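Local coordinates for protein (S)-2-haloacid dehalogenase 4A (Burkholderia cepacia, PDB 2NO4) that hydrolyses short-chain (S)-2-haloalkanoic acids to the corresponding (R)-2-hydroxyalkanoic acids, releasing the halide with inversion of configuration, at residues Y101-A111 and E133-L144. Sequence-based numbering, arbitrary orientation.
With SO4 (sulfate ion), chain L; SO4 (sulfate ion), chain I.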
ATOM      1  N   TYR B 101      -0.048  20.602  -4.993  1.00 29.94           N
ATOM      2  CA  TYR B 101       0.746  19.414  -5.199  1.00 29.19           C
ATOM      3  C   TYR B 101       1.644  19.584  -6.420  1.00 31.90           C
ATOM      4  O   TYR B 101       2.782  19.104  -6.461  1.00 29.92           O
ATOM      5  CB  TYR B 101      -0.158  18.169  -5.382  1.00 28.67           C
ATOM      6  CG  TYR B 101       0.561  16.903  -4.947  1.00 29.32           C
ATOM      7  CD1 TYR B 101       0.374  16.384  -3.655  1.00 27.69           C
ATOM      8  CD2 TYR B 101       1.478  16.254  -5.800  1.00 25.64           C
ATOM      9  CE1 TYR B 101       1.046  15.246  -3.240  1.00 26.12           C
ATOM     10  CE2 TYR B 101       2.166  15.130  -5.378  1.00 25.63           C
ATOM     11  CZ  TYR B 101       1.935  14.640  -4.095  1.00 26.66           C
ATOM     12  OH  TYR B 101       2.590  13.530  -3.680  1.00 29.35           O
ATOM     13  N   LYS B 102       1.119  20.284  -7.422  1.00 35.25           N
ATOM     14  CA  LYS B 102       1.833  20.466  -8.681  1.00 38.67           C
ATOM     15  C   LYS B 102       3.095  21.261  -8.414  1.00 39.02           C
ATOM     16  O   LYS B 102       4.081  21.092  -9.112  1.00 42.81           O
ATOM     17  CB  LYS B 102       0.939  21.160  -9.722  1.00 39.66           C
ATOM     18  CG  LYS B 102       1.332  20.807 -11.130  1.00 42.97           C
ATOM     19  CD  LYS B 102       0.334  21.273 -12.170  1.00 44.40           C
ATOM     20  CE  LYS B 102       1.042  21.240 -13.514  1.00 47.12           C
ATOM     21  NZ  LYS B 102       0.197  21.691 -14.658  1.00 47.61           N
ATOM     22  N   GLU B 103       3.068  22.098  -7.380  1.00 38.67           N
ATOM     23  CA  GLU B 103       4.239  22.851  -6.951  1.00 42.67           C
ATOM     24  C   GLU B 103       4.607  22.664  -5.464  1.00 39.91           C
ATOM     25  O   GLU B 103       4.738  23.628  -4.691  1.00 38.58           O
ATOM     26  CB  GLU B 103       4.070  24.315  -7.346  1.00 43.66           C
ATOM     27  CG  GLU B 103       3.854  24.415  -8.887  1.00 48.48           C
ATOM     28  CD  GLU B 103       3.954  25.822  -9.471  1.00 50.31           C
ATOM     29  OE1 GLU B 103       4.040  26.828  -8.698  1.00 52.69           O
ATOM     30  OE2 GLU B 103       3.959  25.894 -10.730  1.00 52.86           O
ATOM     31  N   LEU B 104       4.773  21.396  -5.084  1.00 40.18           N
ATOM     32  CA  LEU B 104       5.222  21.013  -3.730  1.00 38.59           C
ATOM     33  C   LEU B 104       6.539  21.667  -3.360  1.00 37.21           C
ATOM     34  O   LEU B 104       7.469  21.668  -4.165  1.00 37.06           O
ATOM     35  CB  LEU B 104       5.452  19.500  -3.652  1.00 35.53           C
ATOM     36  CG  LEU B 104       4.386  18.481  -3.380  1.00 35.45           C
ATOM     37  CD1 LEU B 104       5.129  17.213  -2.973  1.00 31.57           C
ATOM     38  CD2 LEU B 104       3.355  18.892  -2.276  1.00 32.63           C
ATOM     39  N   SER B 105       6.602  22.187  -2.132  1.00 35.78           N
ATOM     40  CA  SER B 105       7.820  22.720  -1.514  1.00 37.06           C
ATOM     41  C   SER B 105       8.934  21.689  -1.479  1.00 33.75           C
ATOM     42  O   SER B 105       8.699  20.506  -1.133  1.00 30.31           O
ATOM     43  CB  SER B 105       7.540  23.099  -0.050  1.00 37.55           C
ATOM     44  OG  SER B 105       6.447  23.978   0.034  1.00 44.09           O
ATOM     45  N   ALA B 106      10.135  22.154  -1.810  1.00 32.59           N
ATOM     46  CA  ALA B 106      11.359  21.398  -1.566  1.00 32.33           C
ATOM     47  C   ALA B 106      11.690  21.478  -0.085  1.00 31.42           C
ATOM     48  O   ALA B 106      11.439  22.510   0.562  1.00 30.96           O
ATOM     49  CB  ALA B 106      12.511  21.947  -2.386  1.00 30.74           C
ATOM     50  N   TYR B 107      12.256  20.392   0.443  1.00 27.19           N
ATOM     51  CA  TYR B 107      12.898  20.448   1.748  1.00 28.81           C
ATOM     52  C   TYR B 107      14.023  21.478   1.725  1.00 28.00           C
ATOM     53  O   TYR B 107      14.660  21.673   0.692  1.00 28.73           O
ATOM     54  CB  TYR B 107      13.411  19.055   2.196  1.00 26.23           C
ATOM     55  CG  TYR B 107      12.300  18.190   2.693  1.00 25.34           C
ATOM     56  CD1 TYR B 107      11.821  18.312   4.016  1.00 24.96           C
ATOM     57  CD2 TYR B 107      11.675  17.282   1.834  1.00 25.46           C
ATOM     58  CE1 TYR B 107      10.770  17.525   4.465  1.00 24.46           C
ATOM     59  CE2 TYR B 107      10.640  16.505   2.278  1.00 25.12           C
ATOM     60  CZ  TYR B 107      10.195  16.637   3.594  1.00 25.28           C
ATOM     61  OH  TYR B 107       9.158  15.854   4.017  1.00 27.67           O
ATOM     62  N   PRO B 108      14.280  22.128   2.871  1.00 30.34           N
ATOM     63  CA  PRO B 108      15.149  23.331   2.869  1.00 32.97           C
ATOM     64  C   PRO B 108      16.596  23.094   2.374  1.00 32.65           C
ATOM     65  O   PRO B 108      17.167  23.973   1.743  1.00 34.96           O
ATOM     66  CB  PRO B 108      15.112  23.825   4.340  1.00 33.21           C
ATOM     67  CG  PRO B 108      14.612  22.677   5.159  1.00 33.92           C
ATOM     68  CD  PRO B 108      13.771  21.782   4.209  1.00 31.02           C
ATOM     69  N   ASP B 109      17.163  21.916   2.641  1.00 32.41           N
ATOM     70  CA  ASP B 109      18.542  21.615   2.278  1.00 31.85           C
ATOM     71  C   ASP B 109      18.675  20.956   0.880  1.00 30.05           C
ATOM     72  O   ASP B 109      19.788  20.621   0.467  1.00 27.56           O
ATOM     73  CB  ASP B 109      19.185  20.708   3.348  1.00 33.66           C
ATOM     74  CG  ASP B 109      19.367  21.412   4.703  1.00 37.86           C
ATOM     75  OD1 ASP B 109      19.011  22.620   4.826  1.00 38.55           O
ATOM     76  OD2 ASP B 109      19.870  20.764   5.653  1.00 36.40           O
ATOM     77  N   ALA B 110      17.551  20.725   0.188  1.00 27.81           N
ATOM     78  CA  ALA B 110      17.575  19.974  -1.069  1.00 27.35           C
ATOM     79  C   ALA B 110      18.449  20.644  -2.179  1.00 26.97           C
ATOM     80  O   ALA B 110      19.333  19.997  -2.752  1.00 27.10           O
ATOM     81  CB  ALA B 110      16.124  19.702  -1.573  1.00 23.92           C
ATOM     82  N   ALA B 111      18.175  21.914  -2.507  1.00 26.54           N
ATOM     83  CA  ALA B 111      18.854  22.571  -3.649  1.00 27.39           C
ATOM     84  C   ALA B 111      20.368  22.671  -3.407  1.00 26.66           C
ATOM     85  O   ALA B 111      21.186  22.320  -4.271  1.00 25.75           O
ATOM     86  CB  ALA B 111      18.242  23.962  -3.941  1.00 27.96           C
ATOM     87  N   GLU B 133       5.033  15.641 -16.334  1.00 26.45           N
ATOM     88  CA  GLU B 133       4.313  16.897 -16.185  1.00 29.10           C
ATOM     89  C   GLU B 133       4.196  17.403 -14.734  1.00 30.13           C
ATOM     90  O   GLU B 133       4.517  18.571 -14.456  1.00 30.04           O
ATOM     91  CB  GLU B 133       2.921  16.865 -16.818  1.00 33.66           C
ATOM     92  CG  GLU B 133       2.330  18.277 -16.823  1.00 41.67           C
ATOM     93  CD  GLU B 133       0.907  18.336 -17.280  1.00 48.64           C
ATOM     94  OE1 GLU B 133       0.190  19.287 -16.853  1.00 51.47           O
ATOM     95  OE2 GLU B 133       0.500  17.438 -18.073  1.00 51.88           O
ATOM     96  N   MET B 134       3.716  16.549 -13.817  1.00 28.23           N
ATOM     97  CA  MET B 134       3.620  16.953 -12.412  1.00 26.61           C
ATOM     98  C   MET B 134       5.013  17.191 -11.775  1.00 26.36           C
ATOM     99  O   MET B 134       5.202  18.147 -11.024  1.00 28.25           O
ATOM    100  CB  MET B 134       2.771  15.944 -11.606  1.00 26.13           C
ATOM    101  CG  MET B 134       3.454  14.622 -11.277  1.00 24.99           C
ATOM    102  SD  MET B 134       2.342  13.493 -10.432  1.00 25.29           S
ATOM    103  CE  MET B 134       2.407  14.204  -8.743  1.00 24.44           C
ATOM    104  N   LEU B 135       5.979  16.346 -12.105  1.00 29.55           N
ATOM    105  CA  LEU B 135       7.281  16.393 -11.460  1.00 32.53           C
ATOM    106  C   LEU B 135       8.081  17.619 -11.938  1.00 33.60           C
ATOM    107  O   LEU B 135       8.709  18.311 -11.128  1.00 32.85           O
ATOM    108  CB  LEU B 135       8.078  15.137 -11.767  1.00 34.70           C
ATOM    109  CG  LEU B 135       8.903  14.477 -10.654  1.00 37.64           C
ATOM    110  CD1 LEU B 135       9.919  13.597 -11.351  1.00 39.86           C
ATOM    111  CD2 LEU B 135       9.599  15.425  -9.676  1.00 35.93           C
ATOM    112  N   GLN B 136       8.063  17.860 -13.249  1.00 33.83           N
ATOM    113  CA  GLN B 136       8.733  19.028 -13.834  1.00 34.52           C
ATOM    114  C   GLN B 136       8.232  20.355 -13.273  1.00 30.95           C
ATOM    115  O   GLN B 136       9.043  21.240 -12.927  1.00 29.14           O
ATOM    116  CB  GLN B 136       8.665  18.998 -15.376  1.00 38.16           C
ATOM    117  CG  GLN B 136       9.785  18.169 -16.006  1.00 44.25           C
ATOM    118  CD  GLN B 136      11.187  18.662 -15.573  1.00 47.14           C
ATOM    119  OE1 GLN B 136      11.957  17.931 -14.934  1.00 46.74           O
ATOM    120  NE2 GLN B 136      11.494  19.922 -15.895  1.00 49.49           N
ATOM    121  N   ALA B 137       6.912  20.488 -13.150  1.00 29.06           N
ATOM    122  CA  ALA B 137       6.315  21.654 -12.503  1.00 29.58           C
ATOM    123  C   ALA B 137       6.878  21.887 -11.085  1.00 31.07           C
ATOM    124  O   ALA B 137       7.261  23.014 -10.735  1.00 27.68           O
ATOM    125  CB  ALA B 137       4.774  21.547 -12.466  1.00 29.23           C
ATOM    126  N   ALA B 138       6.899  20.820 -10.272  1.00 30.80           N
ATOM    127  CA  ALA B 138       7.425  20.913  -8.883  1.00 30.53           C
ATOM    128  C   ALA B 138       8.912  21.250  -8.877  1.00 29.44           C
ATOM    129  O   ALA B 138       9.361  22.093  -8.084  1.00 28.77           O
ATOM    130  CB  ALA B 138       7.153  19.623  -8.100  1.00 30.65           C
ATOM    131  N   LEU B 139       9.666  20.613  -9.776  1.00 28.66           N
ATOM    132  CA  LEU B 139      11.100  20.861  -9.878  1.00 29.40           C
ATOM    133  C   LEU B 139      11.394  22.291 -10.328  1.00 31.35           C
ATOM    134  O   LEU B 139      12.312  22.934  -9.796  1.00 30.32           O
ATOM    135  CB  LEU B 139      11.803  19.849 -10.792  1.00 28.30           C
ATOM    136  CG  LEU B 139      11.806  18.397 -10.328  1.00 29.53           C
ATOM    137  CD1 LEU B 139      12.465  17.513 -11.410  1.00 29.71           C
ATOM    138  CD2 LEU B 139      12.421  18.224  -8.942  1.00 26.91           C
ATOM    139  N   LYS B 140      10.630  22.789 -11.301  1.00 34.26           N
ATOM    140  CA  LYS B 140      10.831  24.172 -11.742  1.00 38.34           C
ATOM    141  C   LYS B 140      10.487  25.180 -10.641  1.00 37.81           C
ATOM    142  O   LYS B 140      11.269  26.109 -10.377  1.00 38.04           O
ATOM    143  CB  LYS B 140      10.035  24.489 -13.014  1.00 42.23           C
ATOM    144  CG  LYS B 140      10.652  23.932 -14.300  1.00 47.74           C
ATOM    145  CD  LYS B 140      10.382  24.883 -15.468  1.00 54.09           C
ATOM    146  CE  LYS B 140      11.181  26.210 -15.323  1.00 56.78           C
ATOM    147  NZ  LYS B 140      10.346  27.460 -15.555  1.00 57.92           N
ATOM    148  N   ALA B 141       9.313  25.005 -10.022  1.00 36.76           N
ATOM    149  CA  ALA B 141       8.857  25.910  -8.960  1.00 37.19           C
ATOM    150  C   ALA B 141       9.857  26.024  -7.828  1.00 37.07           C
ATOM    151  O   ALA B 141       9.939  27.071  -7.179  1.00 39.00           O
ATOM    152  CB  ALA B 141       7.507  25.480  -8.408  1.00 35.95           C
ATOM    153  N   SER B 142      10.592  24.949  -7.563  1.00 37.28           N
ATOM    154  CA  SER B 142      11.547  24.945  -6.450  1.00 39.36           C
ATOM    155  C   SER B 142      13.006  25.151  -6.879  1.00 40.50           C
ATOM    156  O   SER B 142      13.923  25.009  -6.063  1.00 41.97           O
ATOM    157  CB  SER B 142      11.387  23.658  -5.626  1.00 40.32           C
ATOM    158  OG  SER B 142      11.482  22.523  -6.480  1.00 40.57           O
ATOM    159  N   LYS B 143      13.204  25.491  -8.157  1.00 42.88           N
ATOM    160  CA  LYS B 143      14.535  25.675  -8.792  1.00 44.84           C
ATOM    161  C   LYS B 143      15.495  24.482  -8.675  1.00 43.85           C
ATOM    162  O   LYS B 143      16.728  24.654  -8.692  1.00 43.16           O
ATOM    163  CB  LYS B 143      15.213  26.974  -8.328  1.00 46.24           C
ATOM    164  CG  LYS B 143      14.395  28.211  -8.615  1.00 48.36           C
ATOM    165  CD  LYS B 143      15.086  29.482  -8.088  1.00 50.08           C
ATOM    166  CE  LYS B 143      14.199  30.729  -8.280  1.00 53.20           C
ATOM    167  NZ  LYS B 143      12.963  30.648  -7.408  1.00 55.54           N
ATOM    168  N   LEU B 144      14.924  23.277  -8.571  1.00 41.88           N
ATOM    169  CA  LEU B 144      15.710  22.048  -8.456  1.00 42.03           C
ATOM    170  C   LEU B 144      16.198  21.584  -9.822  1.00 42.39           C
ATOM    171  O   LEU B 144      17.140  20.810  -9.920  1.00 42.83           O
ATOM    172  CB  LEU B 144      14.924  20.956  -7.728  1.00 40.71           C
ATOM    173  CG  LEU B 144      14.580  21.229  -6.256  1.00 39.95           C
ATOM    174  CD1 LEU B 144      13.696  20.161  -5.657  1.00 40.55           C
ATOM    175  CD2 LEU B 144      15.854  21.401  -5.403  1.00 40.21           C
TER
HETATM  176  S   SO4 L1011      16.288  18.475   4.977  1.00 33.71           S
HETATM  177  O1  SO4 L1011      16.325  19.448   3.861  1.00 35.52           O
HETATM  178  O2  SO4 L1011      14.982  18.441   5.687  1.00 34.15           O
HETATM  179  O3  SO4 L1011      16.615  17.190   4.408  1.00 25.94           O
HETATM  180  O4  SO4 L1011      17.210  18.864   6.029  1.00 36.80           O
HETATM  181  S   SO4 I1005       3.465  13.533 -19.129  1.00 46.48           S
HETATM  182  O1  SO4 I1005       3.531  14.843 -19.786  1.00 46.84           O
HETATM  183  O2  SO4 I1005       2.186  12.893 -19.510  1.00 45.56           O
HETATM  184  O3  SO4 I1005       4.607  12.722 -19.608  1.00 44.96           O
HETATM  185  O4  SO4 I1005       3.514  13.742 -17.667  1.00 42.38           O
HETATM  186  O   HOH W   1       4.081  17.527  -8.396  1.00 22.42           O
HETATM  187  O   HOH W   2      -1.674  19.583 -14.624  1.00 43.19           O
HETATM  188  O   HOH W   3       6.320  25.198 -12.053  1.00 36.06           O
HETATM  189  O   HOH W   4       7.977  23.170  -5.972  1.00 43.69           O
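The K102 side chain runs from CB over A137 to E133 on helix 132-141. With CG anti to its own backbone N (chi1 -153°) and the chain extended beyond, CG lies 3.8 Å from A137 CB, CE passes the same methyl, and NZ ends in a salt bridge, 3.3 Å from E133 OE1. That oxygen uses its anti lone pair, and a water bonded to both groups closes the bridge. The backbone comes closer still to A137, K102 O lying 3.5 Å from A137 CB. On the buried flank, M134 folds its methyl back by a bend at chi3 (-78°) so that CE meets Y101 CE2 at 3.5 Å, obliquely to the ring. L104 CG covers one face of this ring, while Y101 OH is hydrogen-bonded to Q54. On the exposed flank, the E103 side chain lies across A141 CB.

Y101 O, in helix 90-102, is joined through a water to M134 O, and the carboxylate of E103 through another to A137 O. A138 O receives S142 N and S142 OG from opposite faces of its plane, the latter at 2.7 Å. The helix ends in a Schellman motif with K143 as C-prime residue; L144, whose N closes it on L139 O, divides its methyls: CD1 touches A106 CB at 3.9 Å, and CD2 lies 3.8 Å from A111 CB.

The substrate-binding Y22 touches both Y101 and M134, placing this end beside the haloacid pocket. The 101-111 segment leads from the helical cap (43-63, 70-84, 90-102) back to the Rossmann-like HAD core, running beside helix 132-141 to A106, then looping away through the type I turn Y107-A110 before helix 110-119 meets L144. L135 and L139 face strand 123-128, and M134 meets helix 70-84.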